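Local coordinates for flavoprotein 390 (Photobacterium phosphoreum, PDB 1FVP) that binds two flavin mononucleotides per subunit, each carrying an attached myristate, and may have, like its bacterial luciferase relatives, FMN-linked alkanal monooxygenase activity, at residues 75-78 against 79-83; 98-101 against 102-106; 186-190 against 191-195; 220-223 against 224-228. One frame throughout, in Å; residues are numbered along the deposited sequence.

Contact 1: 75-78 against 79-83; sequences LATS and ENTVD. With FMA (6-(3-tetradecanoic acid) flavine mononucleotide), chain C.
A76 CB lies against V82 CG2 at 3.6 Å, and this apolar pair is the close-packed inner part of the turn that carries strand 71-75 into helix 80-87. L92 touches both side chains, and F109 of helix 100-116 also packs on V82. Beside them T81 points its methyl back at the end of the strand: with CG2 anti to the backbone N, it lies 3.4 Å from L75 O. The T77 hydroxyl gives a hydrogen bond to the same carbonyl (OG1 to L75 O, 2.7 Å), its donor standing well above the carbonyl plane rather than on a lone pair. A76 is the centre of the inverse gamma turn that bends the backbone here, closed by a weak bond from T77 N to L75 O. On the outer side E79 and N80 are solvent-exposed; the E79 side chain turns away, and of its atoms CB comes nearest, 3.7 Å from S78 C. D83, one helical turn on, is anchored to S113 and Y117. Between the two sides sits S78. Its chi1 of 52° sets OG between backbone N and carbonyl carbon, where OG accepts a capping bond from T81 N at 3.1 Å and 154°. The same OG donates to O1P of the flavin phosphate of FMA, while T81 OG1 shares a hydrogen bond with the ribityl hydroxyl O2B, in which either could be the donor; both are modelled very short, so their lengths are doubtful. Y88 binds the ligand too. S78 OG thus ties the helix start to the cofactor, whose phosphate anion the helix start would probably also attract.

Contact 2: 98-101 against 102-106; sequences DINE and ERLKL
The guanidinium of R103 has N100 CA over one face, 4.3 Å above the plane and offset toward the rim, and D98 N at its edge, in the plane. D98 O approaches obliquely, 2.8 Å from R103 NE. The chain of R103 is bent at chi3 (57°), which folds the group back over the residues before the helix instead of letting it run outward; its CB meanwhile meets D98 CB at 3.3 Å. The amide of N100 is turned 57° to the guanidinium. The D98 side chain crosses that of R103 obliquely, but the charged groups do not meet: D98 OD2 and R103 NE are 5.0 Å apart. Two acids come nearer, D98 OD1 lying 3.8 Å from E102 OE1, a like-charged pair that would probably raise the proton affinity of one of them. This is the first turn of helix 100-116, the helical link of a beta-alpha-beta unit whose parallel strands are 92-94 and 126-134. I99 O, just ahead of the helix, accepts from R103 N at 3.1 Å and a nearly straight 170°. E101 O takes two donors, L104 N from above its carbonyl plane and K105 N, at 3.2 Å, within it, so the first turn mixes three- and four-residue spacing. On the flank facing helix 178-190, N100 and L104 run side by side in the same direction, N100 ND2 being 3.5 Å from L104 CD1. E101 and K105 occupy the exposed side, and S171 OG is hydrogen-bonded to N100 N.

Contact 3: 186-190 against 191-195; sequences NLAGK and FDNTV. With FMA (6-(3-tetradecanoic acid) flavine mononucleotide), chain D.
A188 O accepts backbone bonds from F191 N at 2.8 Å and from N193 N at 3.0 Å, although the positions of both nitrogens are somewhat uncertain. F191 N also makes a weak bond to L187 O. D192, with a positive phi of 43°, is the C-prime residue of a Schellman motif that ends helix 178-190. Overlapping it, a type I' turn from F191 to T194 leads into strand 195-199; F191 O receives T194 N and T194 OG1 from opposite faces of its carbonyl plane. Side-chain packing falls on the inner flank. The F191 ring meets L187 loosely (CE2 to CD1, 4.4 Å), has L187 O near the plane at its edge, and meets F94 with the ring planes at about 50°. A188 CB lies 3.3 Å from the amide nitrogen ND2 of N193. Ligand bonds use the other end of that amide: N193 OD1 accepts from two ribityl hydroxyls of FMA, O2B at 2.8 Å and O4', the latter modelled very short and so of doubtful length, clasping the sugar-like chain between flavin ring and phosphate. The backbone O of residue N2 is also hydrogen-bonded to the ligand.

Contact 4: 220-223 against 224-228; sequences QVIK and FRQDN. With FMA (6-(3-tetradecanoic acid) flavine mononucleotide), chain D.
Q220 O receives the N-H of F224 at 2.8 Å with an angle of 170°, and one residue on V221 O receives R225 N at the same length. These bonds belong to the last turns of the helix, which is kinked at 220 and 223; Q220 and F224 project from it toward the ligand. Q220 is extended beyond CG and carries its amide to the fatty-acid carboxylate of FMA, with NE2 2.6 Å from O1'. F224 has CG anti to the backbone N (chi1 166°), which swings the ring out to the isoalloxazine: CZ lies 3.3 Å from C4 of the flavin and CE1 3.1 Å from its O4, which approaches the ring obliquely. The other carboxylate oxygen, O2', sits 3.0 Å from F224 CB. Both residues belong to helix 207-227, the C-terminal helix of this luciferase-family chain, which thus presents an amide and an aromatic ring, one turn apart, to the modified flavin. On another flank, V221 CG1 covers a face of the R225 guanidinium, 3.5 Å from CZ; the arginine is bent at chi2 and chi3 and doubles back across the valine, itself in contact with I41. Q226 runs out along the solvent side, and K223, also exposed, points away. Helical geometry is lost at N228, whose N still makes a weak bond to F224 O and whose ND2 stands 4.0 Å above one face of the F224 ring, offset toward the rim. L230 of the following tail touches both F224 and R225.

In the fold
Three of the four contacts line two separate flavin sites. Contact 1 holds one FMA by its phosphate and ribityl chain; contacts 3 and 4, with centres about 19 Å and nearest atoms about 9 Å apart, do not touch each other but meet through the second FMA, residues 186-195 taking its ribityl hydroxyls and 220-228 its carboxylate and ring. Contact 2 lies between the sites and binds neither. It is centred about 12 Å from the centre of contact 1, meeting it where L106 packs on S78 and V82, and about 12 Å from that of contact 3, where R103 CG lies 3.5 Å from F191 CZ. Contacts 1 and 4 are farthest apart, about 34 Å between centres.

Contact 1: 75-78 against 79-83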
# COMPACT_ATOMS: atom_id res chain seq x y z
N LEU A 75 -9.32 0.87 -7.16
CA LEU A 75 -9.24 -0.07 -8.28
C LEU A 75 -10.56 0.04 -9.06
O LEU A 75 -11.62 0.01 -8.42
CB LEU A 75 -8.95 -1.45 -7.70
CG LEU A 75 -8.21 -2.50 -8.50
CD1 LEU A 75 -6.71 -2.36 -8.26
CD2 LEU A 75 -8.67 -3.90 -8.10
N ALA A 76 -10.42 0.20 -10.37
CA ALA A 76 -11.60 0.31 -11.23
C ALA A 76 -11.92 -1.11 -11.74
O ALA A 76 -11.73 -1.51 -12.88
CB ALA A 76 -11.45 1.34 -12.30
N THR A 77 -12.42 -1.83 -10.76
CA THR A 77 -12.84 -3.20 -10.73
C THR A 77 -14.16 -3.52 -11.40
O THR A 77 -14.38 -4.68 -11.81
CB THR A 77 -12.97 -3.63 -9.20
OG1 THR A 77 -12.22 -2.57 -8.53
CG2 THR A 77 -12.42 -5.02 -8.90
N SER A 78 -15.00 -2.50 -11.47
CA SER A 78 -16.33 -2.67 -12.10
C SER A 78 -16.90 -1.31 -12.48
O SER A 78 -16.18 -0.31 -12.49
CB SER A 78 -17.27 -3.42 -11.19
OG SER A 78 -17.28 -2.79 -9.91
N GLU A 79 -18.19 -1.37 -12.79
CA GLU A 79 -18.94 -0.16 -13.19
C GLU A 79 -19.55 0.50 -11.97
O GLU A 79 -19.81 1.71 -11.99
CB GLU A 79 -20.03 -0.47 -14.21
CG GLU A 79 -19.70 -0.45 -15.70
CD GLU A 79 -20.56 -1.33 -16.57
OE1 GLU A 79 -21.21 -2.27 -16.12
OE2 GLU A 79 -20.56 -1.02 -17.78
N ASN A 80 -19.74 -0.32 -10.95
CA ASN A 80 -20.32 0.17 -9.67
C ASN A 80 -19.20 0.65 -8.75
O ASN A 80 -19.31 1.76 -8.18
CB ASN A 80 -21.30 -0.84 -9.10
CG ASN A 80 -22.51 -0.92 -10.03
OD1 ASN A 80 -22.44 -0.48 -11.20
ND2 ASN A 80 -23.62 -1.45 -9.52
N THR A 81 -18.14 -0.11 -8.65
CA THR A 81 -16.95 0.18 -7.85
C THR A 81 -16.15 1.32 -8.48
O THR A 81 -15.10 1.71 -7.95
CB THR A 81 -16.09 -1.16 -7.79
OG1 THR A 81 -16.92 -2.11 -7.03
CG2 THR A 81 -14.67 -1.06 -7.26
N VAL A 82 -16.65 1.82 -9.59
CA VAL A 82 -16.00 2.90 -10.34
C VAL A 82 -16.86 4.16 -10.30
O VAL A 82 -16.35 5.29 -10.24
CB VAL A 82 -15.66 2.45 -11.78
CG1 VAL A 82 -16.84 2.49 -12.74
CG2 VAL A 82 -14.49 3.24 -12.35
N ASP A 83 -18.15 3.89 -10.36
CA ASP A 83 -19.18 4.96 -10.31
C ASP A 83 -18.97 5.66 -8.96
O ASP A 83 -18.63 6.85 -8.86
CB ASP A 83 -20.54 4.31 -10.52
CG ASP A 83 -21.73 5.24 -10.37
OD1 ASP A 83 -21.99 5.66 -9.23
OD2 ASP A 83 -22.37 5.49 -11.43
N1 FMA C . -20.11 -2.06 -1.55
C2 FMA C . -21.06 -2.47 -0.71
O2 FMA C . -21.70 -3.46 -0.68
N3 FMA C . -21.46 -1.60 0.39
C4 FMA C . -20.87 -0.40 0.54
O4 FMA C . -21.19 0.34 1.42
C4A FMA C . -19.85 0.00 -0.37
N5 FMA C . -19.26 1.16 -0.26
C5A FMA C . -18.29 1.62 -1.05
C6 FMA C . -17.72 2.87 -0.88
C7 FMA C . -16.70 3.26 -1.71
C7M FMA C . -15.99 4.65 -1.59
C8 FMA C . -16.24 2.40 -2.78
C8M FMA C . -15.16 2.80 -3.72
C9 FMA C . -16.84 1.17 -2.94
C9A FMA C . -17.86 0.74 -2.14
N10 FMA C . -18.50 -0.50 -2.24
C10 FMA C . -19.48 -0.95 -1.45
C1B FMA C . -18.15 -1.33 -3.41
C2B FMA C . -17.57 -2.72 -3.63
O2B FMA C . -16.64 -2.51 -4.69
C3B FMA C . -18.69 -3.62 -4.13
O3' FMA C . -19.55 -3.92 -3.10
C4B FMA C . -18.17 -4.91 -4.77
O4' FMA C . -17.27 -4.51 -5.87
C5B FMA C . -19.34 -5.77 -5.28
O5' FMA C . -19.75 -5.14 -6.62
P FMA C . -19.26 -5.59 -8.06
O1P FMA C . -18.24 -4.43 -8.35
O2P FMA C . -18.58 -6.85 -7.86
O3P FMA C . -20.35 -5.74 -8.88
C1' FMA C . -20.51 4.83 -0.31
O1' FMA C . -21.59 4.69 -1.02
O2' FMA C . -20.48 5.81 0.44
C2' FMA C . -19.77 3.58 0.02
C3' FMA C . -18.24 3.72 0.22
C4' FMA C . -17.84 3.31 1.59
C5' FMA C . -16.47 3.74 2.08
C6' FMA C . -16.13 2.92 3.30
C7' FMA C . -14.92 3.48 4.03
C8' FMA C . -14.42 2.60 5.10
C9' FMA C . -13.25 3.10 5.95
C11 FMA C . -12.03 3.30 5.07
C12 FMA C . -11.84 4.69 4.53
C13 FMA C . -11.01 4.83 3.29
C14 FMA C . -9.52 4.87 3.56
C15 FMA C . -8.80 5.88 2.71

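Contact 2: 98-101 against 102-106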
# COMPACT_ATOMS: atom_id res chain seq x y z
N ASP A 98 -6.95 -6.41 -17.85
CA ASP A 98 -8.13 -5.81 -18.48
C ASP A 98 -7.80 -5.55 -19.93
O ASP A 98 -6.93 -4.71 -20.18
CB ASP A 98 -8.56 -4.57 -17.69
CG ASP A 98 -9.72 -4.97 -16.78
OD1 ASP A 98 -10.33 -6.02 -17.05
OD2 ASP A 98 -10.00 -4.23 -15.82
N ILE A 99 -8.48 -6.26 -20.82
CA ILE A 99 -8.21 -6.01 -22.26
C ILE A 99 -8.34 -4.49 -22.37
O ILE A 99 -9.39 -3.94 -22.00
CB ILE A 99 -9.23 -6.78 -23.14
CG1 ILE A 99 -8.78 -8.26 -23.30
CG2 ILE A 99 -9.49 -6.14 -24.52
CD1 ILE A 99 -9.99 -9.19 -23.58
N ASN A 100 -7.32 -3.82 -22.82
CA ASN A 100 -7.30 -2.35 -22.96
C ASN A 100 -8.65 -1.77 -23.37
O ASN A 100 -9.03 -0.65 -23.02
CB ASN A 100 -6.18 -2.02 -23.94
CG ASN A 100 -5.78 -0.57 -23.74
OD1 ASN A 100 -4.87 -0.30 -22.97
ND2 ASN A 100 -6.51 0.28 -24.44
N GLU A 101 -9.39 -2.53 -24.15
CA GLU A 101 -10.71 -2.14 -24.63
C GLU A 101 -11.62 -1.90 -23.43
O GLU A 101 -11.92 -0.76 -23.09
CB GLU A 101 -11.34 -3.23 -25.49
CG GLU A 101 -12.04 -2.79 -26.77
CD GLU A 101 -12.37 -3.92 -27.72
OE1 GLU A 101 -13.12 -4.83 -27.38
OE2 GLU A 101 -11.76 -3.77 -28.80
N GLU A 102 -12.03 -3.00 -22.81
CA GLU A 102 -12.89 -3.02 -21.64
C GLU A 102 -12.38 -2.12 -20.53
O GLU A 102 -13.17 -1.43 -19.85
CB GLU A 102 -13.05 -4.41 -21.05
CG GLU A 102 -13.77 -4.51 -19.71
CD GLU A 102 -13.86 -5.93 -19.21
OE1 GLU A 102 -13.05 -6.78 -19.56
OE2 GLU A 102 -14.82 -6.17 -18.44
N ARG A 103 -11.09 -2.06 -20.30
CA ARG A 103 -10.59 -1.19 -19.22
C ARG A 103 -10.79 0.26 -19.65
O ARG A 103 -10.66 1.14 -18.78
CB ARG A 103 -9.18 -1.49 -18.78
CG ARG A 103 -8.07 -0.63 -19.32
CD ARG A 103 -6.78 -0.92 -18.65
NE ARG A 103 -6.39 -2.32 -18.75
CZ ARG A 103 -5.13 -2.62 -19.11
NH1 ARG A 103 -4.20 -1.73 -19.43
NH2 ARG A 103 -4.79 -3.93 -19.13
N LEU A 104 -11.08 0.49 -20.92
CA LEU A 104 -11.30 1.87 -21.42
C LEU A 104 -12.75 2.26 -21.20
O LEU A 104 -13.03 3.45 -20.97
CB LEU A 104 -10.77 2.02 -22.83
CG LEU A 104 -9.55 2.90 -23.00
CD1 LEU A 104 -8.96 2.75 -24.40
CD2 LEU A 104 -10.02 4.32 -22.75
N LYS A 105 -13.60 1.26 -21.24
CA LYS A 105 -15.02 1.42 -20.98
C LYS A 105 -15.22 1.88 -19.53
O LYS A 105 -16.29 2.46 -19.22
CB LYS A 105 -15.78 0.10 -21.12
CG LYS A 105 -15.64 -0.53 -22.50
CD LYS A 105 -16.10 -1.98 -22.49
CE LYS A 105 -17.59 -2.12 -22.77
NZ LYS A 105 -17.81 -3.37 -23.57
N LEU A 106 -14.26 1.65 -18.65
CA LEU A 106 -14.38 2.04 -17.23
C LEU A 106 -13.91 3.45 -16.95
O LEU A 106 -14.52 4.02 -16.01
CB LEU A 106 -13.79 0.95 -16.33
CG LEU A 106 -14.37 -0.43 -16.60
CD1 LEU A 106 -13.25 -1.44 -16.71
CD2 LEU A 106 -15.27 -0.81 -15.44

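Contact 3: 186-190 against 191-195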
# COMPACT_ATOMS: atom_id res chain seq x y z
N ASN A 186 1.53 5.98 -26.23
CA ASN A 186 0.61 5.87 -27.38
C ASN A 186 -0.75 5.55 -26.71
O ASN A 186 -1.79 6.11 -27.04
CB ASN A 186 1.08 4.82 -28.37
CG ASN A 186 0.70 4.97 -29.83
OD1 ASN A 186 -0.49 5.05 -30.21
ND2 ASN A 186 1.75 4.98 -30.67
N LEU A 187 -0.59 4.63 -25.76
CA LEU A 187 -1.68 4.14 -24.94
C LEU A 187 -2.11 5.22 -23.95
O LEU A 187 -3.33 5.35 -23.67
CB LEU A 187 -1.30 2.83 -24.23
CG LEU A 187 -2.48 2.22 -23.47
CD1 LEU A 187 -3.68 2.00 -24.38
CD2 LEU A 187 -2.06 0.90 -22.84
N ALA A 188 -1.10 5.95 -23.47
CA ALA A 188 -1.38 7.03 -22.50
C ALA A 188 -2.60 7.74 -23.13
O ALA A 188 -3.64 7.90 -22.49
CB ALA A 188 -0.23 7.96 -22.29
N GLY A 189 -2.41 8.03 -24.40
CA GLY A 189 -3.33 8.68 -25.31
C GLY A 189 -4.76 8.18 -25.25
O GLY A 189 -5.69 8.99 -25.05
N LYS A 190 -4.94 6.87 -25.42
CA LYS A 190 -6.28 6.28 -25.40
C LYS A 190 -6.97 6.51 -24.06
O LYS A 190 -8.14 6.16 -23.91
CB LYS A 190 -6.30 4.79 -25.69
CG LYS A 190 -5.26 4.12 -26.54
CD LYS A 190 -5.45 4.30 -28.03
CE LYS A 190 -4.53 5.42 -28.52
NZ LYS A 190 -4.90 5.81 -29.92
N PHE A 191 -6.24 7.01 -23.10
CA PHE A 191 -6.63 7.33 -21.73
C PHE A 191 -6.56 8.86 -21.57
O PHE A 191 -6.14 9.41 -20.53
CB PHE A 191 -5.74 6.65 -20.67
CG PHE A 191 -6.14 5.23 -20.38
CD1 PHE A 191 -7.21 4.97 -19.55
CD2 PHE A 191 -5.48 4.17 -20.97
CE1 PHE A 191 -7.63 3.68 -19.28
CE2 PHE A 191 -5.88 2.86 -20.72
CZ PHE A 191 -6.97 2.62 -19.86
N ASP A 192 -6.93 9.54 -22.64
CA ASP A 192 -6.92 11.00 -22.70
C ASP A 192 -5.62 11.51 -22.06
O ASP A 192 -5.59 12.68 -21.60
CB ASP A 192 -8.12 11.67 -22.05
CG ASP A 192 -9.47 11.03 -22.24
OD1 ASP A 192 -10.10 11.10 -23.31
OD2 ASP A 192 -9.90 10.43 -21.22
N ASN A 193 -4.60 10.68 -22.04
CA ASN A 193 -3.32 11.09 -21.44
C ASN A 193 -3.47 11.46 -19.97
O ASN A 193 -2.79 12.40 -19.52
CB ASN A 193 -2.76 12.24 -22.29
CG ASN A 193 -1.62 11.83 -23.19
OD1 ASN A 193 -0.72 12.66 -23.39
ND2 ASN A 193 -1.61 10.60 -23.71
N THR A 194 -4.31 10.73 -19.26
CA THR A 194 -4.56 10.98 -17.83
C THR A 194 -4.07 9.90 -16.89
O THR A 194 -4.70 9.73 -15.79
CB THR A 194 -6.11 11.24 -17.59
OG1 THR A 194 -6.84 9.97 -17.67
CG2 THR A 194 -6.67 12.28 -18.56
N VAL A 195 -3.00 9.18 -17.25
CA VAL A 195 -2.57 8.12 -16.31
C VAL A 195 -1.07 8.19 -16.06
O VAL A 195 -0.37 8.74 -16.90
CB VAL A 195 -2.94 6.75 -16.89
CG1 VAL A 195 -4.41 6.43 -16.91
CG2 VAL A 195 -2.29 6.63 -18.27
N1 FMA D . 3.48 13.68 -23.04
C2 FMA D . 3.46 14.23 -21.83
O2 FMA D . 2.73 15.05 -21.41
N3 FMA D . 4.44 13.81 -20.83
C4 FMA D . 5.36 12.88 -21.13
O4 FMA D . 6.16 12.56 -20.27
C4A FMA D . 5.37 12.29 -22.43
N5 FMA D . 6.23 11.38 -22.82
C5A FMA D . 6.29 10.80 -24.03
C6 FMA D . 7.24 9.83 -24.35
C7 FMA D . 7.22 9.30 -25.61
C7M FMA D . 8.23 8.20 -26.09
C8 FMA D . 6.25 9.73 -26.60
C8M FMA D . 6.20 9.18 -27.99
C9 FMA D . 5.33 10.69 -26.25
C9A FMA D . 5.29 11.25 -25.01
N10 FMA D . 4.39 12.22 -24.59
C10 FMA D . 4.34 12.79 -23.39
C1B FMA D . 3.32 12.72 -25.57
C2B FMA D . 1.99 13.23 -24.89
O2B FMA D . 1.01 12.51 -25.61
C3B FMA D . 1.88 14.73 -25.05
O3' FMA D . 3.13 15.30 -25.27
C4B FMA D . 1.20 15.48 -23.89
O4' FMA D . -0.16 14.96 -23.67
C5B FMA D . 1.09 17.00 -24.22
O5' FMA D . -0.42 17.33 -24.15
P FMA D . -1.30 18.10 -25.22
O1P FMA D . -0.67 19.53 -25.12
O2P FMA D . -1.06 17.48 -26.51
O3P FMA D . -2.62 17.93 -24.88
C1' FMA D . 10.54 10.08 -22.78
O1' FMA D . 10.88 9.34 -23.78
O2' FMA D . 11.40 10.77 -22.23
C2' FMA D . 9.13 10.54 -22.87
C3' FMA D . 8.18 9.42 -23.30
C4' FMA D . 7.57 8.82 -22.06
C5' FMA D . 8.19 7.59 -21.43
C6' FMA D . 7.18 6.55 -21.04
C7' FMA D . 7.65 5.68 -19.88
C8' FMA D . 7.80 4.24 -20.16
C9' FMA D . 6.64 3.30 -19.88
C11 FMA D . 6.79 1.96 -20.54
C12 FMA D . 8.09 1.26 -20.64
C13 FMA D . 8.15 -0.12 -21.20
C14 FMA D . 9.49 -0.79 -21.22
C15 FMA D . 10.63 0.08 -21.68

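Contact 4: 220-223 against 224-228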
# COMPACT_ATOMS: atom_id res chain seq x y z
N GLN A 220 16.30 8.37 -18.74
CA GLN A 220 15.45 8.87 -19.80
C GLN A 220 14.50 9.91 -19.20
O GLN A 220 14.56 11.08 -19.63
CB GLN A 220 14.61 7.84 -20.55
CG GLN A 220 14.15 8.42 -21.88
CD GLN A 220 13.19 7.53 -22.61
OE1 GLN A 220 12.60 6.60 -22.07
NE2 GLN A 220 13.03 7.85 -23.89
N VAL A 221 13.67 9.49 -18.27
CA VAL A 221 12.72 10.43 -17.64
C VAL A 221 13.51 11.54 -16.96
O VAL A 221 13.31 12.74 -17.25
CB VAL A 221 11.77 9.69 -16.71
CG1 VAL A 221 10.81 10.63 -16.00
CG2 VAL A 221 11.01 8.60 -17.45
N ILE A 222 14.42 11.16 -16.09
CA ILE A 222 15.25 12.13 -15.36
C ILE A 222 15.70 13.22 -16.32
O ILE A 222 15.94 14.34 -15.86
CB ILE A 222 16.42 11.45 -14.60
CG1 ILE A 222 16.85 12.37 -13.43
CG2 ILE A 222 17.64 11.11 -15.49
CD1 ILE A 222 15.79 12.56 -12.31
N LYS A 223 15.81 12.90 -17.59
CA LYS A 223 16.22 13.83 -18.64
C LYS A 223 15.04 14.59 -19.23
O LYS A 223 15.02 15.83 -19.14
CB LYS A 223 16.98 13.15 -19.77
CG LYS A 223 18.14 14.00 -20.30
CD LYS A 223 19.00 13.17 -21.24
CE LYS A 223 19.44 11.83 -20.68
NZ LYS A 223 20.67 11.89 -19.85
N PHE A 224 14.11 13.88 -19.83
CA PHE A 224 12.88 14.41 -20.43
C PHE A 224 12.32 15.52 -19.51
O PHE A 224 11.82 16.53 -20.01
CB PHE A 224 11.82 13.34 -20.66
CG PHE A 224 10.44 13.88 -20.96
CD1 PHE A 224 9.57 14.23 -19.93
CD2 PHE A 224 10.03 14.05 -22.29
CE1 PHE A 224 8.32 14.73 -20.21
CE2 PHE A 224 8.76 14.54 -22.59
CZ PHE A 224 7.91 14.90 -21.53
N ARG A 225 12.38 15.23 -18.22
CA ARG A 225 11.92 16.23 -17.23
C ARG A 225 12.95 17.37 -17.46
O ARG A 225 12.71 18.28 -18.26
CB ARG A 225 11.91 15.84 -15.78
CG ARG A 225 11.84 14.43 -15.30
CD ARG A 225 10.48 13.92 -14.96
NE ARG A 225 10.50 13.24 -13.66
CZ ARG A 225 9.65 12.34 -13.18
NH1 ARG A 225 8.61 11.93 -13.89
NH2 ARG A 225 9.87 11.87 -11.95
N GLN A 226 14.07 17.23 -16.78
CA GLN A 226 15.18 18.18 -16.85
C GLN A 226 15.13 19.01 -18.13
O GLN A 226 14.88 20.22 -18.14
CB GLN A 226 16.54 17.47 -16.73
CG GLN A 226 16.88 17.08 -15.32
CD GLN A 226 18.35 17.01 -15.01
OE1 GLN A 226 19.20 17.64 -15.64
NE2 GLN A 226 18.65 16.21 -13.97
N ASP A 227 15.38 18.30 -19.21
CA ASP A 227 15.43 18.84 -20.57
C ASP A 227 14.38 19.93 -20.78
O ASP A 227 14.75 21.08 -21.08
CB ASP A 227 15.36 17.73 -21.62
CG ASP A 227 15.87 18.18 -22.98
OD1 ASP A 227 17.03 18.61 -23.08
OD2 ASP A 227 15.05 18.10 -23.93
N ASN A 228 13.13 19.51 -20.63
CA ASN A 228 11.99 20.43 -20.81
C ASN A 228 11.01 20.32 -19.65
O ASN A 228 10.47 19.28 -19.26
CB ASN A 228 11.38 20.27 -22.20
CG ASN A 228 10.55 19.03 -22.42
OD1 ASN A 228 9.39 19.11 -22.84
ND2 ASN A 228 11.14 17.87 -22.15
N1 FMA D . 3.48 13.68 -23.04
C2 FMA D . 3.46 14.23 -21.83
O2 FMA D . 2.73 15.05 -21.41
N3 FMA D . 4.44 13.81 -20.83
C4 FMA D . 5.36 12.88 -21.13
O4 FMA D . 6.16 12.56 -20.27
C4A FMA D . 5.37 12.29 -22.43
N5 FMA D . 6.23 11.38 -22.82
C5A FMA D . 6.29 10.80 -24.03
C6 FMA D . 7.24 9.83 -24.35
C7 FMA D . 7.22 9.30 -25.61
C7M FMA D . 8.23 8.20 -26.09
C8 FMA D . 6.25 9.73 -26.60
C8M FMA D . 6.20 9.18 -27.99
C9 FMA D . 5.33 10.69 -26.25
C9A FMA D . 5.29 11.25 -25.01
N10 FMA D . 4.39 12.22 -24.59
C10 FMA D . 4.34 12.79 -23.39
C1B FMA D . 3.32 12.72 -25.57
C2B FMA D . 1.99 13.23 -24.89
O2B FMA D . 1.01 12.51 -25.61
C3B FMA D . 1.88 14.73 -25.05
O3' FMA D . 3.13 15.30 -25.27
C4B FMA D . 1.20 15.48 -23.89
O4' FMA D . -0.16 14.96 -23.67
C5B FMA D . 1.09 17.00 -24.22
O5' FMA D . -0.42 17.33 -24.15
P FMA D . -1.30 18.10 -25.22
O1P FMA D . -0.67 19.53 -25.12
O2P FMA D . -1.06 17.48 -26.51
O3P FMA D . -2.62 17.93 -24.88
C1' FMA D . 10.54 10.08 -22.78
O1' FMA D . 10.88 9.34 -23.78
O2' FMA D . 11.40 10.77 -22.23
C2' FMA D . 9.13 10.54 -22.87
C3' FMA D . 8.18 9.42 -23.30
C4' FMA D . 7.57 8.82 -22.06
C5' FMA D . 8.19 7.59 -21.43
C6' FMA D . 7.18 6.55 -21.04
C7' FMA D . 7.65 5.68 -19.88
C8' FMA D . 7.80 4.24 -20.16
C9' FMA D . 6.64 3.30 -19.88
C11 FMA D . 6.79 1.96 -20.54
C12 FMA D . 8.09 1.26 -20.64
C13 FMA D . 8.15 -0.12 -21.20
C14 FMA D . 9.49 -0.79 -21.22
C15 FMA D . 10.63 0.08 -21.68